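Periplasmic cell division protein (SufI) (Aquifex aeolicus, PDB 6SYY) probably works as a laccase-like multicopper oxidase, using bound copper ions to take electrons from its substrates and pass them to oxygen. Local coordinates at residues F55-G60 with P93-R98; A264-N269 with Y319-N324; F460-R465 with D479-A484. All blocks are in the same frame, centred on the assembly; numbering follows the deposited sequence.

Interaction 1. Residues F55-G60 with P93-R98; sequences FLFPDG and PVIFLR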
loop_
_atom_site.group_PDB
_atom_site.type_symbol
_atom_site.label_atom_id
_atom_site.label_comp_id
_atom_site.label_asym_id
_atom_site.label_seq_id
_atom_site.Cartn_x
_atom_site.Cartn_y
_atom_site.Cartn_z
ATOM N N PHE A 55 9.617 10.712 10.643
ATOM C CA PHE A 55 9.507 10.657 12.093
ATOM C C PHE A 55 10.093 9.339 12.564
ATOM O O PHE A 55 9.645 8.270 12.139
ATOM C CB PHE A 55 8.053 10.802 12.547
ATOM C CG PHE A 55 7.877 10.717 14.028
ATOM C CD1 PHE A 55 8.333 11.732 14.849
ATOM C CD2 PHE A 55 7.259 9.621 14.604
ATOM C CE1 PHE A 55 8.176 11.658 16.216
ATOM C CE2 PHE A 55 7.099 9.541 15.970
ATOM C CZ PHE A 55 7.558 10.560 16.778
ATOM N N LEU A 56 11.100 9.420 13.423
ATOM C CA LEU A 56 11.711 8.234 14.012
ATOM C C LEU A 56 10.842 7.799 15.185
ATOM O O LEU A 56 10.917 8.365 16.278
ATOM C CB LEU A 56 13.141 8.536 14.440
ATOM C CG LEU A 56 13.962 9.248 13.363
ATOM C CD1 LEU A 56 15.348 9.577 13.870
ATOM C CD2 LEU A 56 14.043 8.405 12.103
ATOM N N PHE A 57 9.999 6.804 14.954
ATOM C CA PHE A 57 9.066 6.355 15.978
ATOM C C PHE A 57 9.838 5.732 17.135
ATOM O O PHE A 57 10.535 4.728 16.931
ATOM C CB PHE A 57 8.087 5.357 15.379
ATOM C CG PHE A 57 6.698 5.456 15.932
ATOM C CD1 PHE A 57 5.725 6.184 15.266
ATOM C CD2 PHE A 57 6.357 4.811 17.112
ATOM C CE1 PHE A 57 4.434 6.272 15.771
ATOM C CE2 PHE A 57 5.071 4.897 17.624
ATOM C CZ PHE A 57 4.108 5.626 16.950
ATOM N N PRO A 58 9.755 6.282 18.344
ATOM C CA PRO A 58 10.566 5.767 19.449
ATOM C C PRO A 58 10.121 4.378 19.880
ATOM O O PRO A 58 8.995 3.944 19.632
ATOM C CB PRO A 58 10.332 6.793 20.563
ATOM C CG PRO A 58 8.972 7.326 20.281
ATOM C CD PRO A 58 8.867 7.374 18.776
ATOM N N ASP A 59 11.034 3.687 20.560
ATOM C CA ASP A 59 10.825 2.306 20.983
ATOM C C ASP A 59 10.112 2.294 22.335
ATOM O O ASP A 59 10.683 2.694 23.356
ATOM C CB ASP A 59 12.163 1.569 21.044
ATOM C CG ASP A 59 12.016 0.115 21.440
ATOM O OD1 ASP A 59 10.872 -0.375 21.500
ATOM O OD2 ASP A 59 13.049 -0.537 21.698
ATOM N N GLY A 60 8.863 1.835 22.342
ATOM C CA GLY A 60 8.126 1.704 23.582
ATOM C C GLY A 60 7.729 3.000 24.246
ATOM O O GLY A 60 7.432 3.002 25.443
ATOM N N PRO A 93 3.819 12.244 7.981
ATOM C CA PRO A 93 5.242 11.975 7.773
ATOM C C PRO A 93 5.484 10.516 7.422
ATOM O O PRO A 93 4.638 9.645 7.626
ATOM C CB PRO A 93 5.865 12.327 9.124
ATOM C CG PRO A 93 4.778 12.024 10.100
ATOM C CD PRO A 93 3.491 12.379 9.413
ATOM N N VAL A 94 6.664 10.256 6.878
ATOM C CA VAL A 94 7.124 8.883 6.729
ATOM C C VAL A 94 7.565 8.399 8.103
ATOM O O VAL A 94 8.484 8.963 8.707
ATOM C CB VAL A 94 8.259 8.774 5.703
ATOM C CG1 VAL A 94 8.858 7.383 5.732
ATOM C CG2 VAL A 94 7.734 9.088 4.315
ATOM N N ILE A 95 6.885 7.390 8.617
ATOM C CA ILE A 95 7.204 6.836 9.924
ATOM C C ILE A 95 8.304 5.803 9.752
ATOM O O ILE A 95 8.191 4.894 8.924
ATOM C CB ILE A 95 5.962 6.210 10.577
ATOM C CG1 ILE A 95 4.913 7.285 10.871
ATOM C CG2 ILE A 95 6.353 5.464 11.842
ATOM C CD1 ILE A 95 3.621 6.736 11.459
ATOM N N PHE A 96 9.369 5.937 10.531
ATOM C CA PHE A 96 10.455 4.972 10.512
ATOM C C PHE A 96 10.360 4.064 11.729
ATOM O O PHE A 96 10.095 4.524 12.844
ATOM C CB PHE A 96 11.817 5.672 10.473
ATOM C CG PHE A 96 12.282 6.008 9.082
ATOM C CD1 PHE A 96 11.849 7.164 8.451
ATOM C CD2 PHE A 96 13.153 5.167 8.406
ATOM C CE1 PHE A 96 12.271 7.475 7.169
ATOM C CE2 PHE A 96 13.579 5.473 7.126
ATOM C CZ PHE A 96 13.135 6.627 6.503
ATOM N N LEU A 97 10.561 2.767 11.501
ATOM C CA LEU A 97 10.568 1.768 12.557
ATOM C C LEU A 97 11.781 0.870 12.388
ATOM O O LEU A 97 12.274 0.665 11.276
ATOM C CB LEU A 97 9.301 0.908 12.540
ATOM C CG LEU A 97 7.977 1.583 12.880
ATOM C CD1 LEU A 97 6.833 0.623 12.618
ATOM C CD2 LEU A 97 7.979 2.024 14.331
ATOM N N ARG A 98 12.256 0.331 13.503
ATOM C CA ARG A 98 13.305 -0.675 13.498
ATOM C C ARG A 98 12.690 -2.011 13.885
ATOM O O ARG A 98 11.901 -2.079 14.834
ATOM C CB ARG A 98 14.433 -0.305 14.459
ATOM C CG ARG A 98 15.610 -1.242 14.386
ATOM C CD ARG A 98 16.403 -0.976 13.132
ATOM N NE ARG A 98 17.374 -2.028 12.862
ATOM C CZ ARG A 98 18.312 -1.940 11.927
ATOM N NH1 ARG A 98 18.405 -0.843 11.185
ATOM N NH2 ARG A 98 19.160 -2.942 11.737
#
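Phe-55 and Leu-56 run parallel to Ile-95 and Phe-96, joined by backbone hydrogen bonds from Phe-55 N to Val-94 O and from Phe-96 N to Phe-55 O, both 2.8 Å. The second is nearly straight at 174°, and a third, from Phe-57 N to Phe-96 O, is longer at 3.1 Å. The pairing sets strand 54-56 along the edge of a five-stranded sheet in the first domain, a β-sandwich consistent with the cupredoxin fold of multicopper oxidases. Side chains alternate between the sheet's two faces. On one, Leu-56 CD2 crosses to Phe-96 CB at 3.9 Å, while the Phe-96 ring continues toward Ile-179 and Glu-181 of the next strand. On the other lie Phe-55 and Ile-95, and Phe-57, just past the end of strand 54-56, turns in beside Ile-95 and Leu-97. These three side chains point the same way and face the second sheet of the sandwich, where Phe-57 stacks on Phe-103. Ile-95 places its CG2 branch anti to the backbone N (CG1 takes chi1 -65°), which brings that methyl within 3.6 Å of Phe-57 CD1. On the same side of the ring plane, the Leu-97 CD2 methyl approaches Phe-57 CB at 3.5 Å.

Interaction 2. Residues A264-N269 with Y319-N324; sequences ALLRGN and YNFPHN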
loop_
_atom_site.group_PDB
_atom_site.type_symbol
_atom_site.label_atom_id
_atom_site.label_comp_id
_atom_site.label_asym_id
_atom_site.label_seq_id
_atom_site.Cartn_x
_atom_site.Cartn_y
_atom_site.Cartn_z
ATOM N N ALA A 264 6.274 2.787 -16.450
ATOM C CA ALA A 264 7.526 2.604 -17.170
ATOM C C ALA A 264 8.333 3.893 -17.096
ATOM O O ALA A 264 7.814 4.954 -16.741
ATOM C CB ALA A 264 7.295 2.208 -18.637
ATOM N N LEU A 265 9.620 3.788 -17.425
ATOM C CA LEU A 265 10.527 4.931 -17.476
ATOM C C LEU A 265 10.939 5.139 -18.926
ATOM O O LEU A 265 11.649 4.309 -19.502
ATOM C CB LEU A 265 11.741 4.710 -16.578
ATOM C CG LEU A 265 11.414 4.750 -15.086
ATOM C CD1 LEU A 265 12.568 4.222 -14.250
ATOM C CD2 LEU A 265 11.055 6.169 -14.674
ATOM N N LEU A 266 10.484 6.236 -19.517
ATOM C CA LEU A 266 10.748 6.534 -20.916
ATOM C C LEU A 266 11.907 7.517 -21.007
ATOM O O LEU A 266 11.868 8.593 -20.401
ATOM C CB LEU A 266 9.505 7.099 -21.600
ATOM C CG LEU A 266 8.267 6.213 -21.478
ATOM C CD1 LEU A 266 7.131 6.763 -22.323
ATOM C CD2 LEU A 266 8.603 4.787 -21.883
ATOM N N ARG A 267 12.940 7.132 -21.747
ATOM C CA ARG A 267 14.087 7.980 -22.049
ATOM C C ARG A 267 14.073 8.158 -23.564
ATOM O O ARG A 267 14.649 7.351 -24.298
ATOM C CB ARG A 267 15.385 7.351 -21.549
ATOM C CG ARG A 267 16.648 8.102 -21.933
ATOM C CD ARG A 267 17.882 7.387 -21.398
ATOM N NE ARG A 267 19.118 8.105 -21.691
ATOM C CZ ARG A 267 20.099 7.627 -22.448
ATOM N NH1 ARG A 267 19.993 6.419 -22.985
ATOM N NH2 ARG A 267 21.191 8.351 -22.660
ATOM N N GLY A 268 13.394 9.202 -24.032
ATOM C CA GLY A 268 13.197 9.377 -25.454
ATOM C C GLY A 268 12.371 8.257 -26.053
ATOM O O GLY A 268 11.244 8.002 -25.611
ATOM N N ASN A 269 12.927 7.568 -27.053
ATOM C CA ASN A 269 12.223 6.439 -27.651
ATOM C C ASN A 269 12.095 5.292 -26.659
ATOM O O ASN A 269 10.987 4.860 -26.328
ATOM C CB ASN A 269 12.952 5.966 -28.910
ATOM C CG ASN A 269 12.996 7.020 -29.992
ATOM O OD1 ASN A 269 14.038 7.249 -30.608
ATOM N ND2 ASN A 269 11.862 7.669 -30.234
ATOM N N TYR A 319 6.036 7.079 -16.769
ATOM C CA TYR A 319 4.856 7.088 -17.615
ATOM C C TYR A 319 3.932 5.936 -17.251
ATOM O O TYR A 319 4.389 4.828 -16.956
ATOM C CB TYR A 319 5.253 6.993 -19.085
ATOM C CG TYR A 319 4.148 7.376 -20.025
ATOM C CD1 TYR A 319 3.899 8.712 -20.328
ATOM C CD2 TYR A 319 3.349 6.405 -20.617
ATOM C CE1 TYR A 319 2.883 9.066 -21.193
ATOM C CE2 TYR A 319 2.332 6.750 -21.482
ATOM C CZ TYR A 319 2.101 8.079 -21.767
ATOM O OH TYR A 319 1.086 8.412 -22.631
ATOM N N ASN A 320 2.629 6.209 -17.272
ATOM C CA ASN A 320 1.608 5.204 -17.017
ATOM C C ASN A 320 1.002 4.773 -18.342
ATOM O O ASN A 320 0.439 5.598 -19.067
ATOM C CB ASN A 320 0.518 5.738 -16.090
ATOM C CG ASN A 320 -0.569 4.714 -15.829
ATOM O OD1 ASN A 320 -0.370 3.762 -15.078
ATOM N ND2 ASN A 320 -1.720 4.900 -16.459
ATOM N N PHE A 321 1.124 3.496 -18.654
ATOM C CA PHE A 321 0.533 2.895 -19.837
ATOM C C PHE A 321 -0.807 2.268 -19.489
ATOM O O PHE A 321 -1.119 2.075 -18.311
ATOM C CB PHE A 321 1.481 1.841 -20.416
ATOM C CG PHE A 321 2.673 2.425 -21.118
ATOM C CD1 PHE A 321 2.552 2.937 -22.403
ATOM C CD2 PHE A 321 3.912 2.467 -20.497
ATOM C CE1 PHE A 321 3.644 3.477 -23.056
ATOM C CE2 PHE A 321 5.007 3.007 -21.147
ATOM C CZ PHE A 321 4.873 3.513 -22.426
ATOM N N PRO A 322 -1.647 1.975 -20.485
ATOM C CA PRO A 322 -2.932 1.319 -20.197
ATOM C C PRO A 322 -2.744 0.028 -19.413
ATOM O O PRO A 322 -1.974 -0.853 -19.804
ATOM C CB PRO A 322 -3.510 1.061 -21.589
ATOM C CG PRO A 322 -2.943 2.168 -22.422
ATOM C CD PRO A 322 -1.557 2.414 -21.889
ATOM N N HIS A 323 -3.452 -0.077 -18.284
ATOM C CA HIS A 323 -3.242 -1.194 -17.371
ATOM C C HIS A 323 -3.873 -2.489 -17.859
ATOM O O HIS A 323 -3.475 -3.564 -17.396
ATOM C CB HIS A 323 -3.769 -0.850 -15.973
ATOM C CG HIS A 323 -5.215 -0.461 -15.943
ATOM N ND1 HIS A 323 -6.231 -1.344 -16.235
ATOM C CD2 HIS A 323 -5.814 0.715 -15.638
ATOM C CE1 HIS A 323 -7.394 -0.728 -16.120
ATOM N NE2 HIS A 323 -7.169 0.523 -15.757
ATOM N N ASN A 324 -4.844 -2.409 -18.771
ATOM C CA ASN A 324 -5.449 -3.569 -19.425
ATOM C C ASN A 324 -6.049 -4.564 -18.434
ATOM O O ASN A 324 -6.198 -5.749 -18.748
ATOM C CB ASN A 324 -4.439 -4.272 -20.339
ATOM C CG ASN A 324 -3.982 -3.388 -21.485
ATOM O OD1 ASN A 324 -4.747 -2.566 -21.990
ATOM N ND2 ASN A 324 -2.729 -3.549 -21.898
#
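Ala-264 and Tyr-319 form an antiparallel hydrogen-bonded pair, each giving its N-H to the other's carbonyl. The bond from Ala-264 N to Tyr-319 O and the bond from Tyr-319 N to Ala-264 O both measure 2.8 Å, the second almost straight at 174°. On either side of this pair the pairing continues through residues beyond the two segments, Leu-266 bonding to Lys-317 and Phe-321 to Arg-262. Over the short segments 264-267 and 319-321 the two directions nevertheless make an angle of 119°, well short of antiparallel.

The apolar contacts gather on the face that carries Ala-264 and Tyr-319. Ala-264 CB sits at the edge of the Phe-321 ring, in its plane, 3.5 Å from CE2. Leu-266 reaches over from its own strand and uses both methyls: CD1 lies 3.8 Å from Tyr-319 CB, and CD2 meets the rim of the Phe-321 ring in plane, 4.0 Å from CZ. Here, in what is consistent with the second cupredoxin domain of a multicopper oxidase, strand 261-267 is joined to strand 315-321, which in turn pairs with strand 361-370.

Aromatic contacts complete the cluster. With CG anti to the carbonyl carbon (chi1 -74°), the Phe-321 ring turns back to lie against Tyr-319, whose CD2 stands 3.6 Å above the plane of the Phe-321 ring, over its centre. Arg-271 adds a cation-pi contact with Phe-321. A salt bridge from Arg-267 NE to Asp-314 OD2 lies farther along the strand.

Interaction 3. Residues F460-R465 with D479-A484; sequences FQVLER and DTVIVA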
loop_
_atom_site.group_PDB
_atom_site.type_symbol
_atom_site.label_atom_id
_atom_site.label_comp_id
_atom_site.label_asym_id
_atom_site.label_seq_id
_atom_site.Cartn_x
_atom_site.Cartn_y
_atom_site.Cartn_z
ATOM N N PHE A 460 1.893 -13.256 2.284
ATOM C CA PHE A 460 1.728 -14.498 1.546
ATOM C C PHE A 460 2.656 -14.496 0.342
ATOM O O PHE A 460 3.239 -13.471 -0.023
ATOM C CB PHE A 460 0.275 -14.702 1.097
ATOM C CG PHE A 460 -0.275 -13.565 0.279
ATOM C CD1 PHE A 460 -0.037 -13.490 -1.083
ATOM C CD2 PHE A 460 -1.041 -12.575 0.874
ATOM C CE1 PHE A 460 -0.542 -12.445 -1.838
ATOM C CE2 PHE A 460 -1.555 -11.536 0.125
ATOM C CZ PHE A 460 -1.300 -11.465 -1.233
ATOM N N GLN A 461 2.776 -15.662 -0.285
ATOM C CA GLN A 461 3.555 -15.830 -1.504
ATOM C C GLN A 461 2.631 -16.282 -2.623
ATOM O O GLN A 461 1.856 -17.229 -2.453
ATOM C CB GLN A 461 4.683 -16.836 -1.297
ATOM C CG GLN A 461 5.670 -16.405 -0.230
ATOM C CD GLN A 461 6.635 -17.502 0.135
ATOM O OE1 GLN A 461 6.498 -18.642 -0.315
ATOM N NE2 GLN A 461 7.623 -17.169 0.956
ATOM N N VAL A 462 2.700 -15.586 -3.757
ATOM C CA VAL A 462 1.838 -15.894 -4.891
ATOM C C VAL A 462 2.349 -17.157 -5.563
ATOM O O VAL A 462 3.514 -17.234 -5.972
ATOM C CB VAL A 462 1.786 -14.723 -5.881
ATOM C CG1 VAL A 462 0.961 -15.104 -7.098
ATOM C CG2 VAL A 462 1.211 -13.487 -5.209
ATOM N N LEU A 463 1.480 -18.156 -5.680
ATOM C CA LEU A 463 1.871 -19.411 -6.299
ATOM C C LEU A 463 1.668 -19.396 -7.808
ATOM O O LEU A 463 2.560 -19.808 -8.556
ATOM C CB LEU A 463 1.086 -20.570 -5.682
ATOM C CG LEU A 463 1.289 -20.799 -4.189
ATOM C CD1 LEU A 463 0.533 -22.039 -3.752
ATOM C CD2 LEU A 463 2.764 -20.919 -3.868
ATOM N N GLU A 464 0.515 -18.918 -8.275
ATOM C CA GLU A 464 0.128 -19.180 -9.653
ATOM C C GLU A 464 -0.971 -18.216 -10.088
ATOM O O GLU A 464 -1.839 -17.849 -9.290
ATOM C CB GLU A 464 -0.342 -20.634 -9.790
ATOM C CG GLU A 464 -0.712 -21.085 -11.180
ATOM C CD GLU A 464 -1.195 -22.520 -11.190
ATOM O OE1 GLU A 464 -1.713 -22.979 -10.149
ATOM O OE2 GLU A 464 -1.046 -23.194 -12.231
ATOM N N ARG A 465 -0.911 -17.804 -11.353
ATOM C CA ARG A 465 -1.962 -17.027 -11.998
ATOM C C ARG A 465 -2.483 -17.835 -13.172
ATOM O O ARG A 465 -1.693 -18.392 -13.941
ATOM C CB ARG A 465 -1.455 -15.666 -12.493
ATOM C CG ARG A 465 -0.552 -14.908 -11.536
ATOM C CD ARG A 465 -0.297 -13.493 -12.046
ATOM N NE ARG A 465 -1.517 -12.700 -11.987
ATOM C CZ ARG A 465 -1.801 -11.830 -11.022
ATOM N NH1 ARG A 465 -0.938 -11.611 -10.039
ATOM N NH2 ARG A 465 -2.945 -11.162 -11.051
ATOM N N ASP A 479 1.175 -8.758 0.469
ATOM C CA ASP A 479 -0.083 -8.696 1.205
ATOM C C ASP A 479 -1.255 -8.203 0.362
ATOM O O ASP A 479 -2.384 -8.178 0.865
ATOM C CB ASP A 479 0.046 -7.839 2.483
ATOM C CG ASP A 479 0.356 -6.380 2.205
ATOM O OD1 ASP A 479 -0.333 -5.741 1.381
ATOM O OD2 ASP A 479 1.281 -5.855 2.859
ATOM N N THR A 480 -1.029 -7.836 -0.901
ATOM C CA THR A 480 -2.091 -7.431 -1.820
ATOM C C THR A 480 -1.785 -8.003 -3.198
ATOM O O THR A 480 -0.750 -7.671 -3.784
ATOM C CB THR A 480 -2.204 -5.903 -1.895
ATOM O OG1 THR A 480 -2.358 -5.356 -0.576
ATOM C CG2 THR A 480 -3.392 -5.501 -2.755
ATOM N N VAL A 481 -2.674 -8.844 -3.729
ATOM C CA VAL A 481 -2.451 -9.495 -5.019
ATOM C C VAL A 481 -3.522 -9.043 -6.005
ATOM O O VAL A 481 -4.714 -9.028 -5.680
ATOM C CB VAL A 481 -2.420 -11.032 -4.899
ATOM C CG1 VAL A 481 -3.713 -11.571 -4.302
ATOM C CG2 VAL A 481 -2.135 -11.670 -6.265
ATOM N N ILE A 482 -3.087 -8.663 -7.207
ATOM C CA ILE A 482 -4.010 -8.288 -8.271
ATOM C C ILE A 482 -4.697 -9.538 -8.796
ATOM O O ILE A 482 -4.040 -10.536 -9.117
ATOM C CB ILE A 482 -3.264 -7.567 -9.405
ATOM C CG1 ILE A 482 -2.653 -6.254 -8.914
ATOM C CG2 ILE A 482 -4.190 -7.329 -10.591
ATOM C CD1 ILE A 482 -1.830 -5.547 -9.966
ATOM N N VAL A 483 -6.021 -9.487 -8.897
ATOM C CA VAL A 483 -6.809 -10.579 -9.460
ATOM C C VAL A 483 -7.612 -9.995 -10.614
ATOM O O VAL A 483 -8.616 -9.307 -10.392
ATOM C CB VAL A 483 -7.718 -11.238 -8.420
ATOM C CG1 VAL A 483 -8.445 -12.429 -9.034
ATOM C CG2 VAL A 483 -6.902 -11.666 -7.205
ATOM N N ALA A 484 -7.179 -10.275 -11.845
ATOM C CA ALA A 484 -7.777 -9.685 -13.033
ATOM C C ALA A 484 -9.154 -10.291 -13.304
ATOM O O ALA A 484 -9.486 -11.351 -12.768
ATOM C CB ALA A 484 -6.864 -9.897 -14.239
#
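The Phe-460 ring packs on Asp-479, Thr-480 and Val-481 in the interior of a β-sandwich consistent with the C-terminal cupredoxin domain. Edge strands 461-465 and 480-483 of its two sheets face each other here, their axes 8.9 Å apart at closest and their directions differing by 27°. At Phe-460 CB the side chain takes its crowded position, with CG between the backbone N and the carbonyl carbon (chi1 56°), and this carries the ring across the gap. Along one side of the ring CD2 comes within 4.0 Å of Asp-479 CA, and CE2 closes to 3.4 Å from Asp-479 C. On the other side CE1 meets Val-481 CB, which lies at the ring's edge. The tip, CZ, is 3.7 Å from Thr-480 N. Asp-479 is a second-shell residue of the copper cluster: its carbonyl O bonds to His-454 ND1, and its carboxylate OD1 bonds to His-120 NE2 and accepts from Thr-480 OG1. At the other end Arg-465, held by salt bridges to Asp-474 and Glu-487, directs its NH2 at Ile-482 O, though the modelled distance is doubtfully short. Between these ends, Val-462 CG2 touches Val-481 CG2 at 4.0 Å.

How the interactions relate
From the N terminus the three contacts follow one another in series; none nests within or crosses another. Interaction 1 closes a loop of 32 residues, about half of them strand, and joins the edge of a sheet to its neighbour in the first domain. Interaction 2 spans 49 residues and pairs two strands in the second. Interaction 3 closes just 13 residues, which contain neither helix nor strand, and brings together two sheets of the third. Interactions 1 and 3 lie on opposite sides of the chain's centre, their own centres about 29 Å apart. Interactions 2 and 3 approach to about 6 Å between nearest atoms without touching, and only interaction 3 touches copper-binding histidines, through Asp-479.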